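Local structure of filamentous hemagglutinin (Bordetella pertussis, 1RWR) at residues Val21-Pro26 against Ser32-Gln37; Leu52-Ser57 against Leu63-Asn68; Tyr159-Ala164 against Asn191-Ala196; Ile184-Gly189 against Tyr215-Thr220. The protein is a secreted adhesin whose beta-helical TPS domain probably directs its export through the two-partner secretion pathway. One frame throughout, in Å; residues are numbered along the deposited sequence.

In the fold
Four contacts illustrate how one beta-helix uses different chemistry in different places. Interaction 4 belongs to its core: aliphatic groups from two different sheets meet inside the coil without a hydrogen bond. Interaction 3 lies on the other face of the same parallel sheet, where strands 159-164 and 183-188 are neighbours, and there a small antiparallel sheet is held by both polar and apolar groups. Interactions 1 and 2 belong to the N-terminal end. The first is buried and built on side-chain-to-backbone bonds; the second is a largely exposed hairpin with a salt bridge. Asn66 and Asn68 of interaction 2 both bind Ile23 O of interaction 1, joining the two.

Interaction 1: residues Val21-Pro26 against Ser32-Gln37; sequences VNIADP and SHNKFQ
Ala24 presents its backbone edge to the side chains of Ser32 and Asn34, which grip it by both its N-H and its carbonyl. The amide of Asn34 crosses Ile23 obliquely. Its OD1 takes the N-H of Ala24 in the carbonyl plane, on a lone pair, in a nearly straight bond (Ala24 N to Asn34 OD1 2.8 Å, 166° at the hydrogen). Ser32 swings OG opposite its own backbone N (chi1 172°), which brings Ser32 OG to 2.6 Å from Ala24 O as a donor. The same hydroxyl accepts from the amide, Asn34 ND2 to Ser32 OG being 2.9 Å, so the two side chains are locked to each other as well as to the loop. Ile23 covers this polar group with carbon: its CB lies 3.4 Å from Ser32 OG, and its CD1 reaches Ser32 CB at 4.0 Å. Farther along strand 31-36, Val21 CG1 meets the ring edge of Phe36 at CZ (4.1 Å), while a water spans Asp25 O and His33 N at the other end. Thr9 OG1 also bonds Asn34 OD1, and Leu77 O of the next strand bonds Asn34 ND2. With both ends of its amide occupied twice, Asn34 has its rotation fixed, and the buried polar atoms that tie the loop after strand 20-22 to the outermost strand of the long parallel sheet are satisfied by one another together with Thr9 and Leu77.

Interaction 2: residues Leu52-Ser57 against Leu63-Asn68; sequences LTDGVS and LTKNPN
Gly55 and Leu63 form the antiparallel, hydrogen-bonded pair of a short beta-hairpin, strands 55-57 and 61-63, that stands at the N-terminal end of the beta-helix. Backbone bonds come first. Gly55 N donates to Leu63 O and Leu63 N to Gly55 O, each at 3.0 Å. Next to this pair the backbone pairing gives way to a side chain: Asp54 OD1 takes the N-H of Lys65 at 2.9 Å, with 167° at the hydrogen.

The ionic part uses that same oxygen. Lys65 bends at chi3 and chi4 (81° and 54°), folding its chain back so that NZ makes a salt bridge of 2.9 Å with Asp54 OD1. The two donors approach OD1 from opposite faces of the carboxylate, the ammonium from well above the plane and the amide on the anti side. Both would be expected to favour the charged form of the aspartate.

The remainder is van der Waals contact of side-chain carbon with polar groups. Leu63, on the buried flank, lays CD2 against the peptide of Gly55, 3.6 Å from Gly55 O, and its side chain also touches Val20, Val47 and Tyr95 of the beta-helix. Thr64 runs beside Asp54, both pointing the same way, and sets its CB 3.5 Å from the carboxylate oxygen Asp54 OD1. On the exposed flank the methylenes of Lys65 fold over the carbonyl of Leu52, and Lys65 CD comes within 3.2 Å of Leu52 O.

Interaction 3: residues Tyr159-Ala164 against Asn191-Ala196; sequences YFDVVA and NRYDHA
Tyr193 and Val163 join the wall of the beta-helix to a small antiparallel sheet packed on its outside: strand 191-194 belongs to that sheet, which lies over the outer face of the parallel sheet containing strand 159-164. Their meeting is the close-packed part. Val163 sets CG2 over one face of the Tyr193 ring in a CH-pi contact, 3.9 Å from CG2 to the ring centroid and 18° off the normal, while its other methyl, CG1, rests 3.8 Å from Tyr193 CB. Tyr193 extends with CG anti to the backbone N (chi1 -165°), and this carries its hydroxyl across to Asp161. There OH donates to Asp161 OD2 at 2.6 Å, arriving from above the carboxylate plane, which stands 74° from the plane of the ring. The other carboxylate oxygen, Asp161 OD1, is in a salt bridge with Arg198, so the buried acid is met by a cation on one oxygen and a hydroxyl on the other, which would be expected to stabilise its charged form.

The looser side lies toward Tyr159, which is partly exposed and makes a cation-pi contact with Arg198. Between Tyr159 and His195 direct contact is slight, Tyr159 OH approaching His195 CE1 at 3.3 Å, and a water supplies the hydrogen bonding. It donates to the backbone O of His195. Its oxygen stands over the imidazole face near the rim, hydrogen-bonded at 2.6 Å to Tyr159 OH.

Interaction 4: residues Ile184-Gly189 against Tyr215-Thr220; sequences IAVVAG and YAIDGT
Ile217 reaches across the interior of the beta-helix to Val186 and Ala188, joining two of the sheets that make up its wall. Strand 183-188 lies in the long parallel sheet; on the other side the chain turns a corner at Ala216 and Ile217 before continuing as a strand of a second parallel sheet. No hydrogen bond links the two segments, and the side chains that meet are all aliphatic.

The conformation of Ile217 decides its shape. Its CG1 branch is anti to the carbonyl carbon (chi1 -60°) and continues fully extended (chi2 174°), so that the longer arm, rather than the CG2 methyl, is the part that meets strand 183-188. CG1, partway along, rests 3.7 Å from Ala188 CB, and the terminal CD1 lies 3.7 Å from Val186 CG1. Val186 answers with the methyl anti to its backbone N (chi1 177°), which meets the end of the Ile217 arm at a slant. Val186 CG1 touches Ile217 CG1 as well, at 4.1 Å, and thus spans the end of the isoleucine arm.

Alternation along the strand puts Val186 and Ala188 on the same inward side. Around them the packing is continued by Leu232 and Val167, both against Val186, and by Leu169 against Ile217, so that successive coils share one hydrophobic interior. At the corner, where side chains are shortest, methyl meets methyl, Ala188 CB to Ala216 CB 4.0 Å, and the same Ala188 CB also rests 3.7 Å from Ala216 O.

Interaction 1: residues Val21-Pro26 against Ser32-Gln37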
loop_
_atom_site.group_PDB
_atom_site.type_symbol
_atom_site.label_atom_id
_atom_site.label_comp_id
_atom_site.label_asym_id
_atom_site.label_seq_id
_atom_site.Cartn_x
_atom_site.Cartn_y
_atom_site.Cartn_z
ATOM N N VAL A 21 -18.446 -5.257 3.645
ATOM C CA VAL A 21 -17.738 -6.463 4.004
ATOM C C VAL A 21 -17.925 -6.684 5.486
ATOM O O VAL A 21 -17.401 -5.906 6.303
ATOM C CB VAL A 21 -16.227 -6.362 3.687
ATOM C CG1 VAL A 21 -15.529 -7.636 4.094
ATOM C CG2 VAL A 21 -16.002 -6.073 2.211
ATOM N N ASN A 22 -18.709 -7.713 5.832
ATOM C CA ASN A 22 -18.760 -8.215 7.198
ATOM C C ASN A 22 -17.533 -9.101 7.434
ATOM O O ASN A 22 -17.557 -10.306 7.230
ATOM C CB ASN A 22 -20.081 -8.944 7.481
ATOM C CG ASN A 22 -21.212 -7.991 7.736
ATOM O OD1 ASN A 22 -20.988 -6.843 8.100
ATOM N ND2 ASN A 22 -22.465 -8.455 7.518
ATOM N N ILE A 23 -16.456 -8.439 7.859
ATOM C CA ILE A 23 -15.183 -9.057 8.118
ATOM C C ILE A 23 -15.316 -10.155 9.183
ATOM O O ILE A 23 -16.244 -10.123 10.000
ATOM C CB ILE A 23 -14.134 -8.003 8.578
ATOM C CG1 ILE A 23 -14.570 -7.246 9.847
ATOM C CG2 ILE A 23 -13.856 -6.970 7.478
ATOM C CD1 ILE A 23 -13.403 -6.436 10.480
ATOM N N ALA A 24 -14.376 -11.090 9.153
ATOM C CA ALA A 24 -14.260 -12.153 10.132
ATOM C C ALA A 24 -13.917 -11.627 11.503
ATOM O O ALA A 24 -13.228 -10.609 11.663
ATOM C CB ALA A 24 -13.205 -13.181 9.672
ATOM N N ASP A 25 -14.380 -12.341 12.523
ATOM C CA ASP A 25 -14.003 -11.988 13.900
ATOM C C ASP A 25 -12.478 -11.980 14.003
ATOM O O ASP A 25 -11.833 -12.919 13.531
ATOM C CB ASP A 25 -14.611 -13.009 14.862
ATOM C CG ASP A 25 -14.730 -12.512 16.265
ATOM O OD1 ASP A 25 -14.733 -11.277 16.482
ATOM O OD2 ASP A 25 -14.852 -13.336 17.223
ATOM N N PRO A 26 -11.870 -10.939 14.565
ATOM C CA PRO A 26 -10.416 -10.911 14.696
ATOM C C PRO A 26 -9.891 -11.929 15.683
ATOM O O PRO A 26 -10.611 -12.389 16.593
ATOM C CB PRO A 26 -10.105 -9.497 15.217
ATOM C CG PRO A 26 -11.342 -9.044 15.831
ATOM C CD PRO A 26 -12.480 -9.665 15.012
ATOM N N SER A 32 -8.155 -9.310 11.729
ATOM C CA SER A 32 -9.248 -9.965 11.045
ATOM C C SER A 32 -8.700 -10.414 9.691
ATOM O O SER A 32 -8.344 -9.574 8.867
ATOM C CB SER A 32 -10.406 -9.004 10.861
ATOM O OG SER A 32 -11.434 -9.557 10.040
ATOM N N HIS A 33 -8.609 -11.730 9.494
ATOM C CA HIS A 33 -8.034 -12.322 8.291
ATOM C C HIS A 33 -9.177 -12.775 7.390
ATOM O O HIS A 33 -9.912 -13.714 7.698
ATOM C CB HIS A 33 -7.101 -13.479 8.682
ATOM C CG HIS A 33 -6.277 -13.995 7.556
ATOM N ND1 HIS A 33 -5.196 -14.827 7.744
ATOM C CD2 HIS A 33 -6.388 -13.809 6.214
ATOM C CE1 HIS A 33 -4.661 -15.115 6.571
ATOM N NE2 HIS A 33 -5.365 -14.509 5.623
ATOM N N ASN A 34 -9.356 -12.059 6.285
ATOM C CA ASN A 34 -10.446 -12.287 5.373
ATOM C C ASN A 34 -9.902 -12.807 4.054
ATOM O O ASN A 34 -9.089 -12.135 3.417
ATOM C CB ASN A 34 -11.168 -10.985 5.132
ATOM C CG ASN A 34 -11.749 -10.429 6.400
ATOM O OD1 ASN A 34 -12.833 -10.876 6.803
ATOM N ND2 ASN A 34 -10.974 -9.571 7.130
ATOM N N LYS A 35 -10.292 -14.015 3.684
ATOM C CA LYS A 35 -9.876 -14.602 2.405
ATOM C C LYS A 35 -10.972 -14.391 1.409
ATOM O O LYS A 35 -12.159 -14.482 1.743
ATOM C CB LYS A 35 -9.537 -16.087 2.548
ATOM C CG LYS A 35 -8.205 -16.325 3.286
ATOM C CD LYS A 35 -8.000 -17.787 3.577
ATOM C CE LYS A 35 -6.719 -18.027 4.338
ATOM N NZ LYS A 35 -5.541 -18.124 3.395
ATOM N N PHE A 36 -10.573 -14.102 0.181
ATOM C CA PHE A 36 -11.462 -13.869 -0.938
ATOM C C PHE A 36 -10.988 -14.631 -2.151
ATOM O O PHE A 36 -9.792 -14.666 -2.447
ATOM C CB PHE A 36 -11.422 -12.397 -1.340
ATOM C CG PHE A 36 -12.042 -11.469 -0.351
ATOM C CD1 PHE A 36 -13.358 -11.088 -0.485
ATOM C CD2 PHE A 36 -11.301 -10.981 0.731
ATOM C CE1 PHE A 36 -13.954 -10.216 0.435
ATOM C CE2 PHE A 36 -11.900 -10.102 1.625
ATOM C CZ PHE A 36 -13.217 -9.730 1.474
ATOM N N GLN A 37 -11.936 -15.218 -2.869
ATOM C CA GLN A 37 -11.662 -15.754 -4.200
ATOM C C GLN A 37 -11.350 -14.615 -5.187
ATOM O O GLN A 37 -10.428 -14.750 -6.017
ATOM C CB GLN A 37 -12.874 -16.543 -4.683
ATOM C CG GLN A 37 -12.601 -17.451 -5.842
ATOM C CD GLN A 37 -13.146 -16.915 -7.137
ATOM O OE1 GLN A 37 -14.304 -16.461 -7.203
ATOM N NE2 GLN A 37 -12.322 -16.959 -8.186
HETATM O O HOH W 1 -10.069 -13.466 11.535
#

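Interaction 2: residues Leu52-Ser57 against Leu63-Asn68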
loop_
_atom_site.group_PDB
_atom_site.type_symbol
_atom_site.label_atom_id
_atom_site.label_comp_id
_atom_site.label_asym_id
_atom_site.label_seq_id
_atom_site.Cartn_x
_atom_site.Cartn_y
_atom_site.Cartn_z
ATOM N N LEU A 52 -19.750 -2.803 16.157
ATOM C CA LEU A 52 -20.540 -3.584 17.120
ATOM C C LEU A 52 -21.953 -3.054 17.302
ATOM O O LEU A 52 -22.785 -3.717 17.947
ATOM C CB LEU A 52 -19.816 -3.601 18.470
ATOM C CG LEU A 52 -18.438 -4.240 18.511
ATOM C CD1 LEU A 52 -17.859 -4.161 19.924
ATOM C CD2 LEU A 52 -18.416 -5.682 18.039
ATOM N N THR A 53 -22.226 -1.887 16.731
ATOM C CA THR A 53 -23.535 -1.269 16.770
ATOM C C THR A 53 -23.975 -0.850 15.389
ATOM O O THR A 53 -23.151 -0.610 14.497
ATOM C CB THR A 53 -23.514 -0.039 17.676
ATOM O OG1 THR A 53 -22.593 0.934 17.174
ATOM C CG2 THR A 53 -22.965 -0.410 19.070
ATOM N N ASP A 54 -25.281 -0.728 15.227
ATOM C CA ASP A 54 -25.868 -0.263 13.981
ATOM C C ASP A 54 -25.544 1.217 13.809
ATOM O O ASP A 54 -25.385 1.969 14.782
ATOM C CB ASP A 54 -27.393 -0.435 13.998
ATOM C CG ASP A 54 -27.855 -1.887 14.099
ATOM O OD1 ASP A 54 -27.046 -2.834 14.187
ATOM O OD2 ASP A 54 -29.071 -2.157 14.090
ATOM N N GLY A 55 -25.490 1.663 12.563
ATOM C CA GLY A 55 -25.102 3.022 12.300
ATOM C C GLY A 55 -25.173 3.355 10.841
ATOM O O GLY A 55 -25.963 2.781 10.111
ATOM N N VAL A 56 -24.366 4.327 10.453
ATOM C CA VAL A 56 -24.366 4.873 9.111
ATOM C C VAL A 56 -22.921 5.061 8.668
ATOM O O VAL A 56 -22.104 5.625 9.398
ATOM C CB VAL A 56 -25.102 6.230 9.088
ATOM C CG1 VAL A 56 -25.143 6.785 7.722
ATOM C CG2 VAL A 56 -26.522 6.069 9.625
ATOM N N SER A 57 -22.588 4.571 7.484
ATOM C CA SER A 57 -21.285 4.869 6.903
ATOM C C SER A 57 -21.368 6.118 6.033
ATOM O O SER A 57 -22.455 6.498 5.568
ATOM C CB SER A 57 -20.777 3.682 6.088
ATOM O OG SER A 57 -21.493 3.557 4.859
ATOM N N LEU A 63 -26.170 0.792 7.941
ATOM C CA LEU A 63 -25.845 -0.610 8.026
ATOM C C LEU A 63 -25.967 -1.077 9.452
ATOM O O LEU A 63 -25.911 -0.284 10.380
ATOM C CB LEU A 63 -24.425 -0.885 7.492
ATOM C CG LEU A 63 -23.231 -0.498 8.381
ATOM C CD1 LEU A 63 -21.884 -0.906 7.708
ATOM C CD2 LEU A 63 -23.210 0.984 8.706
ATOM N N THR A 64 -26.109 -2.381 9.619
ATOM C CA THR A 64 -26.212 -2.963 10.944
ATOM C C THR A 64 -24.858 -3.444 11.414
ATOM O O THR A 64 -23.926 -3.581 10.634
ATOM C CB THR A 64 -27.233 -4.131 10.969
ATOM O OG1 THR A 64 -26.878 -5.124 10.024
ATOM C CG2 THR A 64 -28.593 -3.678 10.471
ATOM N N LYS A 65 -24.747 -3.694 12.704
ATOM C CA LYS A 65 -23.521 -4.242 13.245
ATOM C C LYS A 65 -23.129 -5.518 12.505
ATOM O O LYS A 65 -23.971 -6.219 11.939
ATOM C CB LYS A 65 -23.682 -4.521 14.724
ATOM C CG LYS A 65 -24.632 -5.636 15.035
ATOM C CD LYS A 65 -24.840 -5.743 16.540
ATOM C CE LYS A 65 -25.858 -4.726 17.049
ATOM N NZ LYS A 65 -27.185 -4.739 16.386
ATOM N N ASN A 66 -21.835 -5.811 12.528
ATOM C CA ASN A 66 -21.289 -7.003 11.899
ATOM C C ASN A 66 -21.538 -8.223 12.782
ATOM O O ASN A 66 -20.959 -8.333 13.869
ATOM C CB ASN A 66 -19.798 -6.799 11.695
ATOM C CG ASN A 66 -19.125 -7.962 11.060
ATOM O OD1 ASN A 66 -19.678 -9.046 10.989
ATOM N ND2 ASN A 66 -17.899 -7.746 10.593
ATOM N N PRO A 67 -22.367 -9.149 12.322
ATOM C CA PRO A 67 -22.755 -10.278 13.174
ATOM C C PRO A 67 -21.619 -11.236 13.508
ATOM O O PRO A 67 -21.774 -12.017 14.450
ATOM C CB PRO A 67 -23.832 -10.965 12.345
ATOM C CG PRO A 67 -23.469 -10.625 10.990
ATOM C CD PRO A 67 -23.025 -9.217 11.005
ATOM N N ASN A 68 -20.500 -11.174 12.773
ATOM C CA ASN A 68 -19.359 -12.008 13.029
ATOM C C ASN A 68 -18.558 -11.589 14.259
ATOM O O ASN A 68 -17.835 -12.411 14.819
ATOM C CB ASN A 68 -18.385 -12.012 11.834
ATOM C CG ASN A 68 -18.966 -12.673 10.578
ATOM O OD1 ASN A 68 -19.843 -13.560 10.649
ATOM N ND2 ASN A 68 -18.436 -12.283 9.423
#

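Interaction 3: residues Tyr159-Ala164 against Asn191-Ala196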
loop_
_atom_site.group_PDB
_atom_site.type_symbol
_atom_site.label_atom_id
_atom_site.label_comp_id
_atom_site.label_asym_id
_atom_site.label_seq_id
_atom_site.Cartn_x
_atom_site.Cartn_y
_atom_site.Cartn_z
ATOM N N TYR A 159 0.659 5.894 7.438
ATOM C CA TYR A 159 1.461 5.560 6.249
ATOM C C TYR A 159 0.609 4.867 5.215
ATOM O O TYR A 159 -0.451 4.266 5.520
ATOM C CB TYR A 159 2.659 4.653 6.567
ATOM C CG TYR A 159 2.264 3.339 7.200
ATOM C CD1 TYR A 159 1.847 2.269 6.424
ATOM C CD2 TYR A 159 2.272 3.170 8.591
ATOM C CE1 TYR A 159 1.430 1.081 6.989
ATOM C CE2 TYR A 159 1.880 1.949 9.171
ATOM C CZ TYR A 159 1.455 0.921 8.357
ATOM O OH TYR A 159 1.026 -0.260 8.898
ATOM N N PHE A 160 1.117 4.940 3.983
ATOM C CA PHE A 160 0.634 4.218 2.834
ATOM C C PHE A 160 1.836 3.470 2.317
ATOM O O PHE A 160 2.819 4.093 1.870
ATOM C CB PHE A 160 0.134 5.188 1.759
ATOM C CG PHE A 160 -0.209 4.526 0.448
ATOM C CD1 PHE A 160 -1.243 3.613 0.387
ATOM C CD2 PHE A 160 0.483 4.840 -0.725
ATOM C CE1 PHE A 160 -1.582 2.965 -0.842
ATOM C CE2 PHE A 160 0.193 4.180 -1.923
ATOM C CZ PHE A 160 -0.861 3.274 -1.994
ATOM N N ASP A 161 1.768 2.141 2.354
ATOM C CA ASP A 161 2.868 1.267 1.946
ATOM C C ASP A 161 2.409 0.439 0.775
ATOM O O ASP A 161 1.264 -0.100 0.761
ATOM C CB ASP A 161 3.260 0.284 3.047
ATOM C CG ASP A 161 4.073 0.895 4.150
ATOM O OD1 ASP A 161 4.376 2.129 4.122
ATOM O OD2 ASP A 161 4.498 0.162 5.103
ATOM N N VAL A 162 3.296 0.343 -0.204
ATOM C CA VAL A 162 3.107 -0.497 -1.391
ATOM C C VAL A 162 4.284 -1.468 -1.410
ATOM O O VAL A 162 5.445 -1.044 -1.487
ATOM C CB VAL A 162 3.123 0.305 -2.675
ATOM C CG1 VAL A 162 3.016 -0.626 -3.868
ATOM C CG2 VAL A 162 1.999 1.309 -2.726
ATOM N N VAL A 163 3.983 -2.765 -1.288
ATOM C CA VAL A 163 5.002 -3.799 -1.081
ATOM C C VAL A 163 4.781 -4.933 -2.087
ATOM O O VAL A 163 3.807 -5.669 -2.003
ATOM C CB VAL A 163 4.924 -4.320 0.383
ATOM C CG1 VAL A 163 6.068 -5.294 0.657
ATOM C CG2 VAL A 163 4.975 -3.142 1.361
ATOM N N ALA A 164 5.628 -5.030 -3.096
ATOM C CA ALA A 164 5.340 -5.895 -4.254
ATOM C C ALA A 164 6.634 -6.303 -4.910
ATOM O O ALA A 164 7.713 -5.779 -4.565
ATOM C CB ALA A 164 4.447 -5.177 -5.257
ATOM N N ASN A 191 11.030 -10.038 -0.803
ATOM C CA ASN A 191 11.191 -9.654 0.592
ATOM C C ASN A 191 10.171 -10.298 1.483
ATOM O O ASN A 191 9.045 -10.524 1.090
ATOM C CB ASN A 191 11.010 -8.132 0.771
ATOM C CG ASN A 191 12.131 -7.308 0.157
ATOM O OD1 ASN A 191 13.282 -7.415 0.547
ATOM N ND2 ASN A 191 11.773 -6.463 -0.809
ATOM N N ARG A 192 10.549 -10.554 2.722
ATOM C CA ARG A 192 9.562 -10.676 3.765
ATOM C C ARG A 192 9.436 -9.279 4.349
ATOM O O ARG A 192 10.443 -8.660 4.758
ATOM C CB ARG A 192 10.007 -11.628 4.883
ATOM C CG ARG A 192 9.056 -11.438 6.089
ATOM C CD ARG A 192 9.008 -12.547 6.987
ATOM N NE ARG A 192 8.233 -13.661 6.466
ATOM C CZ ARG A 192 7.772 -14.617 7.234
ATOM N NH1 ARG A 192 8.003 -14.572 8.544
ATOM N NH2 ARG A 192 7.117 -15.620 6.705
ATOM N N TYR A 193 8.212 -8.767 4.389
ATOM C CA TYR A 193 7.937 -7.490 5.030
ATOM C C TYR A 193 7.149 -7.709 6.298
ATOM O O TYR A 193 6.039 -8.257 6.275
ATOM C CB TYR A 193 7.142 -6.612 4.092
ATOM C CG TYR A 193 7.067 -5.132 4.429
ATOM C CD1 TYR A 193 8.176 -4.313 4.304
ATOM C CD2 TYR A 193 5.872 -4.558 4.812
ATOM C CE1 TYR A 193 8.108 -2.950 4.558
ATOM C CE2 TYR A 193 5.794 -3.176 5.071
ATOM C CZ TYR A 193 6.910 -2.389 4.916
ATOM O OH TYR A 193 6.829 -1.034 5.091
ATOM N N ASP A 194 7.735 -7.322 7.416
ATOM C CA ASP A 194 7.038 -7.429 8.671
ATOM C C ASP A 194 6.124 -6.218 8.871
ATOM O O ASP A 194 6.589 -5.096 8.972
ATOM C CB ASP A 194 8.033 -7.493 9.821
ATOM C CG ASP A 194 7.323 -7.581 11.137
ATOM O OD1 ASP A 194 6.551 -8.544 11.275
ATOM O OD2 ASP A 194 7.404 -6.747 12.043
ATOM N N HIS A 195 4.839 -6.459 9.003
ATOM C CA HIS A 195 3.852 -5.379 9.079
ATOM C C HIS A 195 4.018 -4.516 10.339
ATOM O O HIS A 195 3.837 -3.294 10.303
ATOM C CB HIS A 195 2.446 -5.964 9.005
ATOM C CG HIS A 195 1.380 -4.930 9.062
ATOM N ND1 HIS A 195 0.964 -4.216 7.949
ATOM C CD2 HIS A 195 0.672 -4.455 10.106
ATOM C CE1 HIS A 195 0.041 -3.349 8.317
ATOM N NE2 HIS A 195 -0.151 -3.469 9.617
ATOM N N ALA A 196 4.400 -5.126 11.450
ATOM C CA ALA A 196 4.524 -4.318 12.675
ATOM C C ALA A 196 5.750 -3.395 12.674
ATOM O O ALA A 196 5.670 -2.270 13.164
ATOM C CB ALA A 196 4.512 -5.222 13.964
HETATM O O HOH W 2 3.002 -1.872 8.388
#

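Interaction 4: residues Ile184-Gly189 against Tyr215-Thr220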
loop_
_atom_site.group_PDB
_atom_site.type_symbol
_atom_site.label_atom_id
_atom_site.label_comp_id
_atom_site.label_asym_id
_atom_site.label_seq_id
_atom_site.Cartn_x
_atom_site.Cartn_y
_atom_site.Cartn_z
ATOM N N ILE A 184 4.963 7.608 3.054
ATOM C CA ILE A 184 4.842 6.744 1.877
ATOM C C ILE A 184 6.060 5.827 1.871
ATOM O O ILE A 184 7.235 6.295 2.014
ATOM C CB ILE A 184 4.831 7.563 0.598
ATOM C CG1 ILE A 184 3.644 8.528 0.551
ATOM C CG2 ILE A 184 4.855 6.616 -0.616
ATOM C CD1 ILE A 184 3.739 9.577 -0.555
ATOM N N ALA A 185 5.825 4.530 1.738
ATOM C CA ALA A 185 6.912 3.580 1.496
ATOM C C ALA A 185 6.542 2.706 0.333
ATOM O O ALA A 185 5.412 2.212 0.263
ATOM C CB ALA A 185 7.183 2.748 2.722
ATOM N N VAL A 186 7.477 2.561 -0.601
ATOM C CA VAL A 186 7.332 1.655 -1.729
ATOM C C VAL A 186 8.514 0.678 -1.603
ATOM O O VAL A 186 9.689 1.101 -1.562
ATOM C CB VAL A 186 7.380 2.384 -3.071
ATOM C CG1 VAL A 186 7.290 1.378 -4.227
ATOM C CG2 VAL A 186 6.297 3.406 -3.189
ATOM N N VAL A 187 8.203 -0.607 -1.459
ATOM C CA VAL A 187 9.207 -1.641 -1.164
ATOM C C VAL A 187 9.061 -2.714 -2.228
ATOM O O VAL A 187 8.020 -3.425 -2.284
ATOM C CB VAL A 187 8.990 -2.221 0.224
ATOM C CG1 VAL A 187 9.938 -3.404 0.500
ATOM C CG2 VAL A 187 9.124 -1.119 1.291
ATOM N N ALA A 188 10.060 -2.803 -3.107
ATOM C CA ALA A 188 10.046 -3.747 -4.207
ATOM C C ALA A 188 11.082 -4.825 -4.034
ATOM O O ALA A 188 12.099 -4.616 -3.346
ATOM C CB ALA A 188 10.255 -3.026 -5.532
ATOM N N GLY A 189 10.821 -5.975 -4.626
ATOM C CA GLY A 189 11.754 -7.101 -4.604
ATOM C C GLY A 189 11.211 -8.275 -3.806
ATOM O O GLY A 189 10.100 -8.238 -3.286
ATOM N N TYR A 215 13.687 -2.042 -14.140
ATOM C CA TYR A 215 13.334 -1.210 -13.025
ATOM C C TYR A 215 12.338 -1.918 -12.128
ATOM O O TYR A 215 11.243 -2.214 -12.563
ATOM C CB TYR A 215 12.738 0.108 -13.539
ATOM C CG TYR A 215 13.771 0.855 -14.304
ATOM C CD1 TYR A 215 14.878 1.346 -13.665
ATOM C CD2 TYR A 215 13.669 1.004 -15.671
ATOM C CE1 TYR A 215 15.873 2.026 -14.360
ATOM C CE2 TYR A 215 14.645 1.678 -16.379
ATOM C CZ TYR A 215 15.750 2.170 -15.718
ATOM O OH TYR A 215 16.719 2.825 -16.423
ATOM N N ALA A 216 12.719 -2.193 -10.885
ATOM C CA ALA A 216 11.814 -2.758 -9.900
ATOM C C ALA A 216 10.751 -1.763 -9.428
ATOM O O ALA A 216 9.622 -2.153 -9.103
ATOM C CB ALA A 216 12.618 -3.243 -8.713
ATOM N N ILE A 217 11.125 -0.492 -9.391
ATOM C CA ILE A 217 10.192 0.625 -9.168
ATOM C C ILE A 217 10.389 1.502 -10.384
ATOM O O ILE A 217 11.533 1.893 -10.698
ATOM C CB ILE A 217 10.507 1.416 -7.882
ATOM C CG1 ILE A 217 10.417 0.491 -6.665
ATOM C CG2 ILE A 217 9.588 2.630 -7.768
ATOM C CD1 ILE A 217 10.838 1.074 -5.346
ATOM N N ASP A 218 9.309 1.802 -11.070
ATOM C CA ASP A 218 9.358 2.666 -12.228
ATOM C C ASP A 218 8.238 3.673 -12.164
ATOM O O ASP A 218 7.097 3.323 -12.333
ATOM C CB ASP A 218 9.261 1.807 -13.483
ATOM C CG ASP A 218 9.647 2.541 -14.729
ATOM O OD1 ASP A 218 10.026 3.715 -14.667
ATOM O OD2 ASP A 218 9.547 1.974 -15.848
ATOM N N GLY A 219 8.597 4.916 -11.845
ATOM C CA GLY A 219 7.657 6.024 -11.794
ATOM C C GLY A 219 7.882 6.970 -12.963
ATOM O O GLY A 219 8.996 7.343 -13.248
ATOM N N THR A 220 6.815 7.342 -13.636
ATOM C CA THR A 220 6.844 8.362 -14.691
ATOM C C THR A 220 6.652 9.745 -14.106
ATOM O O THR A 220 6.422 9.897 -12.933
ATOM C CB THR A 220 5.713 8.105 -15.703
ATOM O OG1 THR A 220 4.446 8.228 -15.067
ATOM C CG2 THR A 220 5.696 6.671 -16.220
#